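Local coordinates for protein diaminopimelate decarboxylase (Aquifex aeolicus, PDB 2P3E) that probably catalyses the pyridoxal-phosphate-dependent decarboxylation of meso-diaminopimelate to L-lysine, the last step of lysine biosynthesis, as a homodimer, at residues K5-Y10 against M285-I290; D15-I20 against S24-A29; G33-V38 against R405-Y410; Y37-N42 against K65-P70; E393-V396 against V401-I404. All blocks are in the same frame, centred on the assembly; numbering follows the deposited sequence.

Interaction 1: K5-Y10 against M285-I290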
# COMPACT_ATOMS: atom_id res chain seq x y z
N LYS B 5 29.69 -2.18 -1.83
CA LYS B 5 30.08 -0.93 -1.16
C LYS B 5 29.64 0.35 -1.87
O LYS B 5 29.50 1.40 -1.24
CB LYS B 5 31.60 -0.92 -0.86
CG LYS B 5 32.00 -1.92 0.23
CD LYS B 5 33.52 -2.05 0.36
CE LYS B 5 33.91 -3.35 1.07
NZ LYS B 5 34.06 -3.20 2.55
N GLU B 6 29.42 0.25 -3.18
CA GLU B 6 28.84 1.35 -3.95
C GLU B 6 27.41 1.63 -3.50
O GLU B 6 26.97 2.78 -3.53
CB GLU B 6 28.85 1.05 -5.45
CG GLU B 6 30.26 1.05 -6.07
CD GLU B 6 30.24 0.66 -7.54
OE1 GLU B 6 29.19 0.23 -8.06
OE2 GLU B 6 31.30 0.78 -8.17
N TYR B 7 26.70 0.58 -3.10
CA TYR B 7 25.36 0.75 -2.51
C TYR B 7 25.46 1.33 -1.11
O TYR B 7 24.84 2.35 -0.80
CB TYR B 7 24.61 -0.59 -2.51
CG TYR B 7 24.09 -0.98 -3.86
CD1 TYR B 7 22.93 -0.41 -4.37
CD2 TYR B 7 24.76 -1.94 -4.64
CE1 TYR B 7 22.46 -0.73 -5.61
CE2 TYR B 7 24.29 -2.29 -5.89
CZ TYR B 7 23.12 -1.69 -6.37
OH TYR B 7 22.61 -2.02 -7.59
N ASN B 8 26.27 0.69 -0.28
CA ASN B 8 26.42 1.07 1.12
C ASN B 8 27.79 0.59 1.60
O ASN B 8 28.04 -0.62 1.62
CB ASN B 8 25.28 0.47 1.97
CG ASN B 8 25.27 0.98 3.41
OD1 ASN B 8 26.32 1.14 4.04
ND2 ASN B 8 24.06 1.23 3.95
N PRO B 9 28.68 1.52 1.97
CA PRO B 9 30.05 1.07 2.28
C PRO B 9 30.15 0.33 3.61
O PRO B 9 31.23 -0.18 3.93
CB PRO B 9 30.84 2.38 2.31
CG PRO B 9 29.86 3.41 2.68
CD PRO B 9 28.54 2.98 2.10
N TYR B 10 29.05 0.25 4.35
CA TYR B 10 29.00 -0.56 5.58
C TYR B 10 28.57 -2.00 5.33
O TYR B 10 28.54 -2.80 6.26
CB TYR B 10 28.12 0.11 6.64
CG TYR B 10 28.73 1.40 7.12
CD1 TYR B 10 29.75 1.38 8.09
CD2 TYR B 10 28.33 2.63 6.60
CE1 TYR B 10 30.34 2.53 8.52
CE2 TYR B 10 28.92 3.81 7.04
CZ TYR B 10 29.93 3.74 8.01
OH TYR B 10 30.56 4.87 8.49
N MET B 285 17.93 8.21 3.18
CA MET B 285 17.39 6.95 3.71
C MET B 285 17.49 5.73 2.79
O MET B 285 17.55 4.60 3.27
CB MET B 285 15.91 7.15 4.09
CG MET B 285 15.70 7.89 5.41
SD MET B 285 16.64 7.21 6.83
CE MET B 285 16.15 5.51 6.79
N GLY B 286 17.48 5.96 1.48
CA GLY B 286 17.26 4.88 0.48
C GLY B 286 18.20 3.71 0.64
O GLY B 286 17.76 2.58 0.87
N ASN B 287 19.50 3.97 0.54
CA ASN B 287 20.48 2.87 0.67
C ASN B 287 20.92 2.60 2.11
O ASN B 287 21.76 1.73 2.36
CB ASN B 287 21.69 3.10 -0.24
CG ASN B 287 21.44 2.58 -1.64
OD1 ASN B 287 21.01 1.44 -1.81
ND2 ASN B 287 21.74 3.39 -2.64
N ALA B 288 20.32 3.33 3.04
CA ALA B 288 20.53 3.11 4.48
C ALA B 288 19.84 1.84 4.96
O ALA B 288 20.24 1.25 5.97
CB ALA B 288 19.99 4.30 5.27
N GLY B 289 18.78 1.43 4.25
CA GLY B 289 17.96 0.31 4.67
C GLY B 289 18.00 -0.84 3.69
O GLY B 289 18.05 -0.64 2.47
N ILE B 290 17.96 -2.06 4.24
CA ILE B 290 17.87 -3.26 3.42
C ILE B 290 16.77 -4.16 3.97
O ILE B 290 16.49 -4.15 5.18
CB ILE B 290 19.22 -4.01 3.27
CG1 ILE B 290 19.67 -4.63 4.58
CG2 ILE B 290 20.34 -3.10 2.73
CD1 ILE B 290 20.84 -5.54 4.39
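Asn-8 and Tyr-7 meet Asn-287 in two different ways, one through a side-chain donor and the other through an amide oxygen at the edge of a ring. Asn-8 is the first residue to leave the helical conformation after helix 3-7. Its CG lies anti to the backbone N (chi1 -173°), which carries the carboxamide towards the residues leading into strand 289-301, where ND2 donates to the backbone O of Asn-287 at 2.8 Å. That bond is moderately bent (152°), its donor tilted from the carbonyl plane. The other end of the same amide turns back: Asn-8 OD1 accepts from the N of Tyr-10 at 2.9 Å, an Asx turn that fixes the rotation of the group. Beside it, the plane of the Asn-287 amide stands 75° from the Tyr-7 ring, and its OD1 lies at the ring edge, 3.7 Å from CD1. Asn-287 CB meanwhile sits 3.3 Å from the carbonyl O of Tyr-7. The polar ends of this pair are held outside the contact, Tyr-7 OH by the carbonyl of Tyr-249 and Asn-287 by Ser-373 and the carbonyl of Lys-248. An alanine in place of Asn-8 would probably leave the carbonyl of Asn-287 without this donor and the turn at Tyr-10 without its brace. One buried amide thus serves two backbone groups, tying the N-terminal helix to residues 286-288, just beyond Arg-282, which probably binds cofactor and substrate.

Interaction 2: D15-I20 against S24-A29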
# COMPACT_ATOMS: atom_id res chain seq x y z
N ASP B 15 33.80 -14.04 4.86
CA ASP B 15 33.82 -15.51 4.74
C ASP B 15 32.48 -16.08 4.23
O ASP B 15 31.95 -17.04 4.78
CB ASP B 15 34.23 -16.15 6.09
CG ASP B 15 34.36 -17.67 6.01
OD1 ASP B 15 34.88 -18.18 5.00
OD2 ASP B 15 33.95 -18.34 6.98
N GLY B 16 31.94 -15.44 3.20
CA GLY B 16 30.70 -15.89 2.55
C GLY B 16 29.41 -15.41 3.22
O GLY B 16 28.32 -15.74 2.76
N GLU B 17 29.54 -14.63 4.30
CA GLU B 17 28.38 -14.15 5.07
C GLU B 17 28.23 -12.64 4.99
O GLU B 17 29.20 -11.90 5.20
CB GLU B 17 28.48 -14.58 6.54
CG GLU B 17 28.28 -16.08 6.79
CD GLU B 17 26.82 -16.53 6.74
OE1 GLU B 17 25.89 -15.68 6.59
OE2 GLU B 17 26.59 -17.75 6.86
N LEU B 18 27.01 -12.18 4.72
CA LEU B 18 26.74 -10.74 4.58
C LEU B 18 26.65 -10.07 5.95
O LEU B 18 25.96 -10.56 6.85
CB LEU B 18 25.47 -10.50 3.74
CG LEU B 18 25.21 -9.04 3.29
CD1 LEU B 18 26.25 -8.56 2.29
CD2 LEU B 18 23.80 -8.89 2.70
N PHE B 19 27.36 -8.95 6.09
CA PHE B 19 27.37 -8.14 7.30
C PHE B 19 26.98 -6.69 6.97
O PHE B 19 27.26 -6.21 5.87
CB PHE B 19 28.77 -8.13 7.94
CG PHE B 19 29.11 -9.38 8.74
CD1 PHE B 19 29.08 -9.36 10.12
CD2 PHE B 19 29.48 -10.56 8.10
CE1 PHE B 19 29.39 -10.51 10.87
CE2 PHE B 19 29.80 -11.72 8.84
CZ PHE B 19 29.75 -11.69 10.22
N ILE B 20 26.37 -6.01 7.93
CA ILE B 20 26.14 -4.56 7.85
C ILE B 20 26.60 -3.93 9.16
O ILE B 20 26.17 -4.36 10.23
CB ILE B 20 24.64 -4.21 7.55
CG1 ILE B 20 24.47 -2.69 7.32
CG2 ILE B 20 23.71 -4.74 8.65
CD1 ILE B 20 23.10 -2.30 6.82
N SER B 24 26.06 -9.53 11.45
CA SER B 24 25.69 -10.55 10.47
C SER B 24 24.18 -10.43 10.19
O SER B 24 23.39 -10.42 11.12
CB SER B 24 26.00 -11.93 11.05
OG SER B 24 25.28 -12.94 10.39
N LEU B 25 23.81 -10.35 8.92
CA LEU B 25 22.41 -10.37 8.53
C LEU B 25 21.73 -11.69 8.83
O LEU B 25 20.55 -11.73 9.16
CB LEU B 25 22.24 -9.98 7.05
CG LEU B 25 22.47 -8.46 6.95
CD1 LEU B 25 22.68 -8.07 5.56
CD2 LEU B 25 21.31 -7.62 7.59
N LYS B 26 22.47 -12.79 8.72
CA LYS B 26 21.90 -14.09 9.09
C LYS B 26 21.54 -14.16 10.57
O LYS B 26 20.46 -14.64 10.93
CB LYS B 26 22.82 -15.25 8.67
CG LYS B 26 22.22 -16.61 8.98
CD LYS B 26 23.04 -17.72 8.33
CE LYS B 26 22.37 -19.07 8.51
NZ LYS B 26 23.31 -20.18 8.13
N GLU B 27 22.42 -13.67 11.44
CA GLU B 27 22.09 -13.62 12.86
C GLU B 27 20.87 -12.73 13.15
O GLU B 27 20.00 -13.10 13.93
CB GLU B 27 23.27 -13.17 13.73
CG GLU B 27 23.03 -13.42 15.25
CD GLU B 27 22.93 -14.92 15.63
OE1 GLU B 27 23.75 -15.76 15.17
OE2 GLU B 27 22.01 -15.28 16.40
N LEU B 28 20.82 -11.56 12.53
CA LEU B 28 19.67 -10.68 12.70
C LEU B 28 18.37 -11.35 12.26
O LEU B 28 17.36 -11.26 12.95
CB LEU B 28 19.86 -9.35 11.94
CG LEU B 28 20.90 -8.40 12.54
CD1 LEU B 28 21.16 -7.29 11.57
CD2 LEU B 28 20.42 -7.84 13.89
N ALA B 29 18.41 -12.04 11.11
CA ALA B 29 17.27 -12.78 10.59
C ALA B 29 16.82 -13.92 11.52
O ALA B 29 15.62 -14.08 11.78
CB ALA B 29 17.59 -13.32 9.22
O HOH W 1 25.23 -13.14 7.44
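Leu-25 packs its CD2 against Ile-20 CG2 at 3.9 Å and lies side by side with Leu-18, the two leucine side chains pointing the same way; this is the closely packed, buried half of the contact. Its backbone is fixed too, since Leu-25 N donates to Leu-18 O over 3.0 Å at the point where strand 17-20 meets the start of helix 25-32. Ser-24 and Phe-19 form an antiparallel non-hydrogen-bonded pair, and with CG anti to the carbonyl carbon (chi1 -79°) the phenylalanine ring folds over its partner. Ser-24 CB stands over the ring face in a CH-pi contact, 4.0 Å from the Phe-19 centroid. The same serine is the N-cap of the helix: its OG accepts from Glu-27 N at 3.1 Å.

The polar half is looser and hydrated. One water donates to Glu-17 OE1 and to Leu-18 O, accepts from Lys-26 N and also bonds Ser-24 OG, so that it stitches strand to helix through four polar atoms. Glu-17 OE2 stays 4.3 Å from Lys-26 NZ, beyond a salt bridge, and the lysine instead pairs with Glu-332. Strand 17-20 is the middle member of a small three-stranded antiparallel sheet, and the axes of 17-20 and 25-29 lie 82° apart, with Leu-25 reaching Val-38 of strand 36-40 and Ile-290 and Ile-292 of strand 289-301.

Interaction 3: G33-V38 against R405-Y410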
# COMPACT_ATOMS: atom_id res chain seq x y z
N GLY B 33 13.60 -12.53 13.21
CA GLY B 33 12.65 -13.07 12.24
C GLY B 33 12.67 -12.33 10.90
O GLY B 33 13.33 -11.29 10.77
N THR B 34 11.98 -12.88 9.90
CA THR B 34 11.82 -12.21 8.61
C THR B 34 10.32 -12.13 8.28
O THR B 34 9.54 -12.92 8.81
CB THR B 34 12.57 -12.95 7.45
OG1 THR B 34 12.17 -14.33 7.43
CG2 THR B 34 14.09 -12.86 7.62
N PRO B 35 9.91 -11.17 7.41
CA PRO B 35 10.70 -10.09 6.82
C PRO B 35 11.29 -9.15 7.88
O PRO B 35 10.68 -8.96 8.93
CB PRO B 35 9.68 -9.32 5.96
CG PRO B 35 8.56 -10.29 5.73
CD PRO B 35 8.50 -11.14 6.97
N LEU B 36 12.46 -8.59 7.58
CA LEU B 36 13.17 -7.70 8.50
C LEU B 36 13.76 -6.51 7.75
O LEU B 36 14.54 -6.68 6.79
CB LEU B 36 14.31 -8.46 9.22
CG LEU B 36 15.06 -7.73 10.34
CD1 LEU B 36 14.10 -7.43 11.49
CD2 LEU B 36 16.27 -8.55 10.85
N TYR B 37 13.40 -5.30 8.17
CA TYR B 37 14.07 -4.09 7.70
C TYR B 37 15.25 -3.78 8.60
O TYR B 37 15.10 -3.63 9.82
CB TYR B 37 13.11 -2.91 7.67
CG TYR B 37 12.32 -2.77 6.37
CD1 TYR B 37 10.98 -3.16 6.29
CD2 TYR B 37 12.93 -2.25 5.23
CE1 TYR B 37 10.25 -3.01 5.07
CE2 TYR B 37 12.24 -2.12 4.03
CZ TYR B 37 10.90 -2.50 3.96
OH TYR B 37 10.25 -2.33 2.75
N VAL B 38 16.42 -3.64 7.98
CA VAL B 38 17.66 -3.37 8.73
C VAL B 38 18.26 -2.06 8.24
O VAL B 38 18.43 -1.90 7.03
CB VAL B 38 18.68 -4.53 8.54
CG1 VAL B 38 19.97 -4.26 9.36
CG2 VAL B 38 18.06 -5.88 8.95
N ARG B 405 11.45 -0.95 15.66
CA ARG B 405 10.02 -1.25 15.54
C ARG B 405 9.80 -2.73 15.76
O ARG B 405 10.38 -3.55 15.06
CB ARG B 405 9.46 -0.83 14.16
CG ARG B 405 7.92 -0.88 14.13
CD ARG B 405 7.33 -0.54 12.76
NE ARG B 405 5.88 -0.77 12.77
CZ ARG B 405 4.95 0.17 12.94
NH1 ARG B 405 5.29 1.44 13.09
NH2 ARG B 405 3.67 -0.17 12.91
N LYS B 406 8.97 -3.08 16.74
CA LYS B 406 8.62 -4.48 16.99
C LYS B 406 7.81 -4.99 15.80
O LYS B 406 7.07 -4.22 15.16
CB LYS B 406 7.77 -4.64 18.25
CG LYS B 406 8.51 -4.25 19.57
CD LYS B 406 7.52 -4.33 20.79
CE LYS B 406 6.42 -3.25 20.69
NZ LYS B 406 5.67 -3.02 21.99
N ARG B 407 7.96 -6.28 15.51
CA ARG B 407 7.08 -6.94 14.56
C ARG B 407 5.64 -6.87 15.09
O ARG B 407 5.39 -7.11 16.27
CB ARG B 407 7.50 -8.40 14.39
CG ARG B 407 6.78 -9.15 13.24
CD ARG B 407 7.38 -10.55 13.06
NE ARG B 407 8.83 -10.45 12.85
CZ ARG B 407 9.41 -10.14 11.69
NH1 ARG B 407 8.67 -9.88 10.60
NH2 ARG B 407 10.73 -10.03 11.63
N GLU B 408 4.72 -6.54 14.19
CA GLU B 408 3.30 -6.52 14.51
C GLU B 408 2.77 -7.95 14.66
O GLU B 408 3.40 -8.90 14.19
CB GLU B 408 2.54 -5.80 13.39
CG GLU B 408 2.91 -4.32 13.29
CD GLU B 408 2.45 -3.68 11.98
OE1 GLU B 408 1.75 -4.35 11.20
OE2 GLU B 408 2.75 -2.50 11.78
N ASN B 409 1.62 -8.07 15.31
CA ASN B 409 0.88 -9.31 15.32
C ASN B 409 -0.51 -9.08 14.74
O ASN B 409 -0.86 -7.95 14.41
CB ASN B 409 0.84 -9.89 16.75
CG ASN B 409 0.24 -8.93 17.77
OD1 ASN B 409 -0.55 -8.02 17.44
ND2 ASN B 409 0.59 -9.14 19.03
N TYR B 410 -1.30 -10.14 14.59
CA TYR B 410 -2.65 -10.02 14.01
C TYR B 410 -3.56 -9.08 14.79
O TYR B 410 -4.35 -8.33 14.20
CB TYR B 410 -3.32 -11.40 13.89
CG TYR B 410 -2.49 -12.44 13.17
CD1 TYR B 410 -1.73 -12.11 12.03
CD2 TYR B 410 -2.48 -13.76 13.60
CE1 TYR B 410 -0.97 -13.08 11.37
CE2 TYR B 410 -1.74 -14.74 12.94
CZ TYR B 410 -0.98 -14.38 11.83
OH TYR B 410 -0.25 -15.34 11.17
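Arg-407 supplies most of the surface buried here, and it turns both terminal nitrogens on one backbone oxygen, Pro-35 O. They approach that atom end-on: NH1 lies 2.8 Å from Pro-35 O, and NH2 reaches the same oxygen at 2.9 Å. The oxygen lies in the guanidinium plane for both bonds, but the two donors see the carbonyl differently. NH1 comes in the carbonyl plane, whereas NH2 stands well above it, 43° out, and so does not point at a lone pair. Both bonds are clearly bent, as expected when two donors of one fork share an acceptor. The arginine chain leaves its backbone with CG opposite the N (chi1 -171°) and then bends at chi3, a turn that brings the flat group edge-on to the Pro-35 carbonyl.

Pro-35, preceded by a cis peptide bond, also lends its ring, which crosses the arginine at about a right angle with CD 3.8 Å from Arg-407 NH1. Thr-34 O lies over one face of the guanidinium. Gly-33, the third contributor, has backbone angles at which a CB would be jammed against the carbonyl O of the residue before, which calls for glycine, and a side chain directed from it would crowd Arg-407 NH2. That nitrogen has a further acceptor in Phe-32 O, so the arginine takes carbonyls of Phe-32 and Pro-35 from the connection between helix 25-32 and strand 36-40. The contact thereby joins this connection to the link from strand 400-405 to helix 410-414, at whose two ends Arg-405 and Tyr-410 reach the second subunit.

Interaction 4: Y37-N42 against K65-P70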
# COMPACT_ATOMS: atom_id res chain seq x y z
N TYR B 37 13.40 -5.30 8.17
CA TYR B 37 14.07 -4.09 7.70
C TYR B 37 15.25 -3.78 8.60
O TYR B 37 15.10 -3.63 9.82
CB TYR B 37 13.11 -2.91 7.67
CG TYR B 37 12.32 -2.77 6.37
CD1 TYR B 37 10.98 -3.16 6.29
CD2 TYR B 37 12.93 -2.25 5.23
CE1 TYR B 37 10.25 -3.01 5.07
CE2 TYR B 37 12.24 -2.12 4.03
CZ TYR B 37 10.90 -2.50 3.96
OH TYR B 37 10.25 -2.33 2.75
N VAL B 38 16.42 -3.64 7.98
CA VAL B 38 17.66 -3.37 8.73
C VAL B 38 18.26 -2.06 8.24
O VAL B 38 18.43 -1.90 7.03
CB VAL B 38 18.68 -4.53 8.54
CG1 VAL B 38 19.97 -4.26 9.36
CG2 VAL B 38 18.06 -5.88 8.95
N TYR B 39 18.56 -1.15 9.17
CA TYR B 39 19.10 0.15 8.83
C TYR B 39 20.51 0.35 9.40
O TYR B 39 20.81 -0.11 10.51
CB TYR B 39 18.18 1.27 9.35
CG TYR B 39 16.77 1.22 8.82
CD1 TYR B 39 16.42 1.85 7.62
CD2 TYR B 39 15.77 0.51 9.49
CE1 TYR B 39 15.10 1.79 7.13
CE2 TYR B 39 14.45 0.47 9.02
CZ TYR B 39 14.13 1.09 7.84
OH TYR B 39 12.82 1.01 7.42
N SER B 40 21.34 1.07 8.64
CA SER B 40 22.68 1.48 9.08
C SER B 40 22.63 2.88 9.66
O SER B 40 22.37 3.86 8.96
CB SER B 40 23.68 1.42 7.92
OG SER B 40 24.86 2.18 8.20
N SER B 41 22.91 2.98 10.96
CA SER B 41 22.95 4.26 11.64
C SER B 41 24.00 5.20 11.04
O SER B 41 23.70 6.38 10.76
CB SER B 41 23.22 4.04 13.14
OG SER B 41 23.16 5.26 13.84
N ASN B 42 25.21 4.68 10.82
CA ASN B 42 26.30 5.52 10.34
C ASN B 42 26.13 5.95 8.89
O ASN B 42 26.60 7.02 8.51
CB ASN B 42 27.67 4.87 10.57
CG ASN B 42 28.14 5.05 11.99
OD1 ASN B 42 28.34 6.17 12.46
ND2 ASN B 42 28.27 3.93 12.72
N LYS B 65 8.33 11.90 4.46
CA LYS B 65 7.61 10.94 3.61
C LYS B 65 8.42 9.67 3.26
O LYS B 65 7.84 8.61 3.04
CB LYS B 65 7.14 11.62 2.31
CG LYS B 65 8.28 12.24 1.46
CD LYS B 65 7.70 12.87 0.20
CE LYS B 65 8.82 13.54 -0.56
NZ LYS B 65 8.30 14.06 -1.84
N ALA B 66 9.75 9.79 3.19
CA ALA B 66 10.60 8.65 2.80
C ALA B 66 10.58 7.52 3.82
O ALA B 66 10.69 6.36 3.46
CB ALA B 66 12.03 9.11 2.56
N ASN B 67 10.46 7.88 5.10
CA ASN B 67 10.56 6.93 6.22
C ASN B 67 10.17 7.63 7.52
O ASN B 67 10.84 8.59 7.92
CB ASN B 67 12.00 6.40 6.36
CG ASN B 67 12.07 5.15 7.23
OD1 ASN B 67 11.53 5.12 8.35
ND2 ASN B 67 12.71 4.11 6.73
N PHE B 68 9.11 7.14 8.17
CA PHE B 68 8.56 7.78 9.34
C PHE B 68 8.97 7.15 10.67
O PHE B 68 8.42 7.51 11.70
CB PHE B 68 7.00 7.93 9.27
CG PHE B 68 6.25 6.65 9.03
CD1 PHE B 68 6.21 5.65 9.99
CD2 PHE B 68 5.57 6.45 7.81
CE1 PHE B 68 5.51 4.46 9.77
CE2 PHE B 68 4.86 5.28 7.58
CZ PHE B 68 4.84 4.27 8.55
N ASN B 69 9.94 6.23 10.67
CA ASN B 69 10.29 5.60 11.96
C ASN B 69 10.79 6.68 12.91
O ASN B 69 11.73 7.40 12.58
CB ASN B 69 11.34 4.49 11.78
CG ASN B 69 11.68 3.80 13.10
OD1 ASN B 69 12.26 4.41 14.00
ND2 ASN B 69 11.30 2.54 13.23
N PRO B 70 10.15 6.81 14.10
CA PRO B 70 10.49 7.96 14.93
C PRO B 70 11.93 7.94 15.46
O PRO B 70 12.50 9.01 15.69
CB PRO B 70 9.49 7.91 16.10
CG PRO B 70 8.85 6.56 16.04
CD PRO B 70 9.09 5.97 14.67
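The loop after strand 59-63 of the pyridoxal-binding barrel carries Lys-65, the probable attachment point of the cofactor, which is not attached here; two residues on, Asn-67 ties this loop to strand 36-40 of the neighbouring sheet. The link is one hydrogen bond, from Asn-67 ND2 to Tyr-39 OH, 3.2 Å long with an N-H...O angle of 152°. The two side chains come from opposite directions, and their planes are 73° apart. The phenol oxygen lies in the amide plane, while ND2 approaches the ring obliquely, 3.4 Å from Tyr-39 CE1. With its CG anti to the carbonyl carbon (chi1 -59°), Tyr-39 extends its ring from the strand towards the loop. The far end of the amide is engaged as well: Asn-67 OD1 accepts from Asn-69 N at 3.0 Å, in the carbonyl plane, closing an Asx turn just before helix 70-78.

Outside the pair, Tyr-39 OH also bonds Glu-393 and Asn-67 ND2 also bonds the carbonyl of Gly-375, so each polar tip has two partners. A leucine in place of Asn-67 would probably leave the Asx turn without its acceptor and both Tyr-39 OH and the Gly-375 carbonyl without this donor. Taken together, the bonds form a buried polar network in which the amide's orientation is fixed by its oxygen and its two donor contacts; Asn-67 lies about 8 Å, side chain to side chain, from Tyr-377, a probable cofactor- and substrate-binding residue, a position consistent with a second-shell role beside the pocket.

Interaction 5: E393-V396 against V401-I404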
# COMPACT_ATOMS: atom_id res chain seq x y z
N GLU B 393 11.75 -3.69 12.48
CA GLU B 393 12.81 -2.82 12.00
C GLU B 393 13.95 -2.75 13.05
O GLU B 393 13.71 -2.52 14.22
CB GLU B 393 12.28 -1.41 11.76
CG GLU B 393 11.29 -1.29 10.56
CD GLU B 393 10.84 0.16 10.32
OE1 GLU B 393 10.20 0.78 11.23
OE2 GLU B 393 11.12 0.71 9.23
N VAL B 394 15.19 -2.91 12.60
CA VAL B 394 16.34 -2.86 13.51
C VAL B 394 17.35 -1.85 12.97
O VAL B 394 17.44 -1.65 11.77
CB VAL B 394 17.02 -4.25 13.69
CG1 VAL B 394 16.06 -5.23 14.39
CG2 VAL B 394 17.44 -4.83 12.37
N LEU B 395 18.06 -1.20 13.88
CA LEU B 395 19.06 -0.19 13.55
C LEU B 395 20.43 -0.66 14.08
O LEU B 395 20.60 -0.87 15.30
CB LEU B 395 18.70 1.14 14.19
CG LEU B 395 19.67 2.34 14.04
CD1 LEU B 395 19.70 2.82 12.60
CD2 LEU B 395 19.24 3.44 14.98
N VAL B 396 21.37 -0.84 13.16
CA VAL B 396 22.70 -1.33 13.49
C VAL B 396 23.67 -0.14 13.60
O VAL B 396 23.57 0.82 12.84
CB VAL B 396 23.20 -2.35 12.46
CG1 VAL B 396 24.56 -2.88 12.86
CG2 VAL B 396 22.24 -3.53 12.37
N VAL B 401 23.09 -3.42 18.04
CA VAL B 401 21.76 -3.26 17.43
C VAL B 401 20.72 -2.72 18.39
O VAL B 401 20.75 -3.01 19.58
CB VAL B 401 21.20 -4.57 16.77
CG1 VAL B 401 22.18 -5.15 15.82
CG2 VAL B 401 20.82 -5.62 17.83
N LYS B 402 19.79 -1.93 17.85
CA LYS B 402 18.61 -1.54 18.57
C LYS B 402 17.37 -1.96 17.78
O LYS B 402 17.30 -1.77 16.57
CB LYS B 402 18.59 -0.01 18.79
CG LYS B 402 19.67 0.52 19.72
CD LYS B 402 19.54 2.05 19.93
CE LYS B 402 19.76 2.77 18.59
NZ LYS B 402 20.30 4.20 18.67
N LEU B 403 16.40 -2.54 18.48
CA LEU B 403 15.12 -2.79 17.88
C LEU B 403 14.37 -1.46 17.82
O LEU B 403 14.14 -0.83 18.86
CB LEU B 403 14.34 -3.86 18.68
CG LEU B 403 12.97 -4.31 18.16
CD1 LEU B 403 13.13 -5.00 16.78
CD2 LEU B 403 12.34 -5.28 19.16
N ILE B 404 14.05 -0.99 16.60
CA ILE B 404 13.40 0.33 16.46
C ILE B 404 11.90 0.25 16.02
O ILE B 404 11.18 1.26 16.06
CB ILE B 404 14.24 1.32 15.58
CG1 ILE B 404 14.46 0.74 14.17
CG2 ILE B 404 15.58 1.64 16.26
CD1 ILE B 404 14.85 1.78 13.14
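Leu-395 and Lys-402 form the hydrogen-bonded pair at the middle of this antiparallel hairpin. Leu-395 N donates to Lys-402 O at 2.9 Å and nearly straight, while Lys-402 N returns a bond to Leu-395 O of the same length. A third bond, Ile-404 N to Glu-393 O at 2.8 Å, continues the pairing. On one face Leu-395 and Lys-402 run side by side, CD2 against the lysine CE at 3.7 Å, and Ile-404 CG2 packs on Leu-395 CB. The opposite face carries the two non-hydrogen-bonded pairs: Val-394 CG1 meets Leu-403 CD1 at 3.8 Å, and Val-396 CG2 lies alongside Val-401 CG1 at the same distance. Ile-404 holds its CG1 between backbone N and carbonyl carbon (chi1 59°), which lays that atom against Glu-393 O.

Further out, Asn-69 ND2 binds both Glu-393 OE1 and Ile-404 O, so it spans the two strands, while Tyr-39 OH bonds Glu-393 OE2; Ile-404 O also receives Ser-417 of the second subunit. Strand 392-397 lies parallel to strand 36-40. Helix 25-32 covers the valine face through Leu-28 and Phe-32, and helix 70-78 packs on Leu-395 and Ile-404 through Leu-72.

How the interactions relate
Strand 36-40 is the common element: interaction 3 holds the chain just ahead of it, interaction 4 a side chain on it, and it lies between strand 289-301, reached by interaction 1, and the hairpin of interaction 5. Interactions 1 and 4 are buried and rely on asparagine amides, each making an Asx turn; interaction 5 is buried too but is built from backbone bonds and aliphatic packing. Interaction 3 lies at the surface and works through an arginine on carbonyls, while interaction 2 is partly buried, leucines inside and water outside. Glu-393 joins interaction 4 to interaction 5 through Tyr-39. Interactions 3, 4 and 5 also touch the second subunit.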